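Local coordinates for protein serine hydrolase CCSP0084 (PDB 4I3F) that probably hydrolyses esters and the carbon-carbon bond of meta-cleavage products, as a serine hydrolase of the alpha/beta hydrolase fold from a bacterium that degrades polyaromatic hydrocarbons, at residues H98-D101 against I102-Q105. Sequence-based numbering, arbitrary orientation.
Sequences HWID and IWVQ
The indole of Trp-103 packs against Trp-99, and one face of it takes both the carbonyl O and the CB of that residue. The pair is an i to i+4 contact within helix 96-113 of the alpha/beta hydrolase fold. Trp-99 O stands 3.0 Å above the Trp-103 plane, nearer the ring's border than its centre. Trp-99 CB sits over the six-membered ring in a CH-pi contact, 3.7 Å from its centroid. The six-membered ring of Trp-99 and the five-membered ring of Trp-103 meet obliquely, with planes at 41°. Trp-103 NE1 reaches the edge of the Trp-99 ring, 3.5 Å from CE3, and Ile-102 CD1 lies over one Trp-99 face. In Trp-103, chi1 of -68° sets CG beside its own backbone N, which places the indole against Trp-99 one turn earlier. Ile-100 CG1 meets the Trp-103 rim at CE3, 4.0 Å away. Trp-99 NE1 donates a hydrogen bond to Pro-93 O and Trp-103 NE1 one to Ala-82 O, so loop carbonyls hold both buried indoles. Met-217 of helix 208-217 touches both tryptophans, and Trp-103 lies near a probable nucleophile elbow. The exposed Asp-101 uses OD1 for a salt bridge to Arg-137 NH1 of helix 126-137. Trp-99 O also accepts the backbone bond from Trp-103 N at 2.7 Å, almost in line with the carbonyl bond, so one oxygen meets both the amide and the ring face of the same tryptophan.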
ATOM      1  N   HIS A  98     -11.728 -11.320  -4.956  1.00 14.44           N
ATOM      2  CA  HIS A  98     -10.952 -11.988  -5.994  1.00 16.25           C
ATOM      3  C   HIS A  98      -9.665 -11.261  -6.327  1.00 17.77           C
ATOM      4  O   HIS A  98      -8.671 -11.889  -6.696  1.00 17.21           O
ATOM      5  CB  HIS A  98     -11.825 -12.178  -7.226  1.00 15.15           C
ATOM      6  CG  HIS A  98     -13.141 -12.796  -6.897  1.00 16.09           C
ATOM      7  ND1 HIS A  98     -13.238 -14.049  -6.335  1.00 21.30           N
ATOM      8  CD2 HIS A  98     -14.405 -12.320  -6.989  1.00 22.53           C
ATOM      9  CE1 HIS A  98     -14.511 -14.332  -6.120  1.00 26.57           C
ATOM     10  NE2 HIS A  98     -15.240 -13.300  -6.507  1.00 25.24           N
ATOM     11  N   TRP A  99      -9.669  -9.939  -6.183  1.00 11.55           N
ATOM     12  CA  TRP A  99      -8.447  -9.182  -6.398  1.00 12.21           C
ATOM     13  C   TRP A  99      -7.479  -9.408  -5.244  1.00 12.03           C
ATOM     14  O   TRP A  99      -6.275  -9.514  -5.458  1.00 12.94           O
ATOM     15  CB  TRP A  99      -8.745  -7.698  -6.620  1.00 12.09           C
ATOM     16  CG  TRP A  99      -9.137  -7.417  -8.025  1.00 11.20           C
ATOM     17  CD1 TRP A  99     -10.404  -7.369  -8.529  1.00 12.88           C
ATOM     18  CD2 TRP A  99      -8.255  -7.185  -9.132  1.00 15.39           C
ATOM     19  NE1 TRP A  99     -10.365  -7.111  -9.877  1.00 16.71           N
ATOM     20  CE2 TRP A  99      -9.056  -6.984 -10.268  1.00 12.83           C
ATOM     21  CE3 TRP A  99      -6.864  -7.107  -9.264  1.00 15.91           C
ATOM     22  CZ2 TRP A  99      -8.518  -6.714 -11.531  1.00 12.45           C
ATOM     23  CZ3 TRP A  99      -6.327  -6.850 -10.521  1.00 11.65           C
ATOM     24  CH2 TRP A  99      -7.153  -6.651 -11.636  1.00 13.84           C
ATOM     25  N   ILE A 100      -7.999  -9.519  -4.025  1.00 12.78           N
ATOM     26  CA  ILE A 100      -7.139  -9.834  -2.887  1.00 10.43           C
ATOM     27  C   ILE A 100      -6.413 -11.171  -3.107  1.00 14.54           C
ATOM     28  O   ILE A 100      -5.214 -11.278  -2.836  1.00 13.38           O
ATOM     29  CB  ILE A 100      -7.918  -9.844  -1.549  1.00 16.85           C
ATOM     30  CG1 ILE A 100      -8.327  -8.421  -1.174  1.00 12.02           C
ATOM     31  CG2 ILE A 100      -7.065 -10.438  -0.431  1.00 15.50           C
ATOM     32  CD1 ILE A 100      -9.500  -8.343  -0.189  1.00 15.57           C
ATOM     33  N   ASP A 101      -7.123 -12.173  -3.620  1.00 12.81           N
ATOM     34  CA  ASP A 101      -6.506 -13.462  -3.945  1.00 13.67           C
ATOM     35  C   ASP A 101      -5.352 -13.279  -4.933  1.00 14.09           C
ATOM     36  O   ASP A 101      -4.259 -13.819  -4.742  1.00 15.42           O
ATOM     37  CB  ASP A 101      -7.546 -14.429  -4.518  1.00 16.27           C
ATOM     38  CG  ASP A 101      -8.553 -14.906  -3.475  1.00 22.85           C
ATOM     39  OD1 ASP A 101      -8.264 -14.804  -2.264  1.00 21.68           O
ATOM     40  OD2 ASP A 101      -9.632 -15.394  -3.881  1.00 23.23           O
ATOM     41  N   ILE A 102      -5.604 -12.496  -5.979  1.00 11.51           N
ATOM     42  CA  ILE A 102      -4.584 -12.155  -6.973  1.00 10.28           C
ATOM     43  C   ILE A 102      -3.397 -11.384  -6.375  1.00 12.07           C
ATOM     44  O   ILE A 102      -2.236 -11.675  -6.698  1.00 14.19           O
ATOM     45  CB  ILE A 102      -5.204 -11.337  -8.138  1.00 11.58           C
ATOM     46  CG1 ILE A 102      -5.972 -12.251  -9.085  1.00 13.31           C
ATOM     47  CG2 ILE A 102      -4.127 -10.572  -8.895  1.00 13.02           C
ATOM     48  CD1 ILE A 102      -6.872 -11.514 -10.079  1.00 14.55           C
ATOM     49  N   TRP A 103      -3.685 -10.400  -5.529  1.00 10.45           N
ATOM     50  CA  TRP A 103      -2.638  -9.563  -4.926  1.00  9.69           C
ATOM     51  C   TRP A 103      -1.726 -10.370  -4.001  1.00 12.25           C
ATOM     52  O   TRP A 103      -0.501 -10.180  -4.000  1.00 11.03           O
ATOM     53  CB  TRP A 103      -3.268  -8.380  -4.191  1.00 12.82           C
ATOM     54  CG  TRP A 103      -3.933  -7.394  -5.130  1.00 13.85           C
ATOM     55  CD1 TRP A 103      -3.564  -7.117  -6.416  1.00 11.39           C
ATOM     56  CD2 TRP A 103      -5.089  -6.580  -4.860  1.00 12.86           C
ATOM     57  NE1 TRP A 103      -4.401  -6.166  -6.954  1.00 11.28           N
ATOM     58  CE2 TRP A 103      -5.350  -5.826  -6.024  1.00 12.16           C
ATOM     59  CE3 TRP A 103      -5.927  -6.417  -3.747  1.00  9.87           C
ATOM     60  CZ2 TRP A 103      -6.412  -4.916  -6.107  1.00 11.61           C
ATOM     61  CZ3 TRP A 103      -6.982  -5.517  -3.833  1.00 10.70           C
ATOM     62  CH2 TRP A 103      -7.220  -4.785  -5.005  1.00 10.27           C
ATOM     63  N   VAL A 104      -2.320 -11.276  -3.225  1.00 11.31           N
ATOM     64  CA  VAL A 104      -1.549 -12.162  -2.357  1.00 12.28           C
ATOM     65  C   VAL A 104      -0.650 -13.069  -3.202  1.00 11.90           C
ATOM     66  O   VAL A 104       0.563 -13.114  -2.985  1.00 11.88           O
ATOM     67  CB  VAL A 104      -2.470 -12.978  -1.410  1.00 13.78           C
ATOM     68  CG1 VAL A 104      -1.697 -14.090  -0.693  1.00 13.27           C
ATOM     69  CG2 VAL A 104      -3.129 -12.041  -0.387  1.00 14.33           C
ATOM     70  N   GLN A 105      -1.223 -13.770  -4.181  1.00 14.91           N
ATOM     71  CA  GLN A 105      -0.423 -14.692  -4.986  1.00 12.25           C
ATOM     72  C   GLN A 105       0.660 -13.959  -5.781  1.00 12.68           C
ATOM     73  O   GLN A 105       1.758 -14.485  -5.986  1.00 13.60           O
ATOM     74  CB  GLN A 105      -1.299 -15.553  -5.914  1.00 12.44           C
ATOM     75  CG  GLN A 105      -0.543 -16.711  -6.556  1.00 19.16           C
ATOM     76  CD  GLN A 105       0.015 -17.685  -5.524  1.00 23.61           C
ATOM     77  OE1 GLN A 105      -0.703 -18.132  -4.631  1.00 24.78           O
ATOM     78  NE2 GLN A 105       1.295 -18.025  -5.653  1.00 21.34           N
TER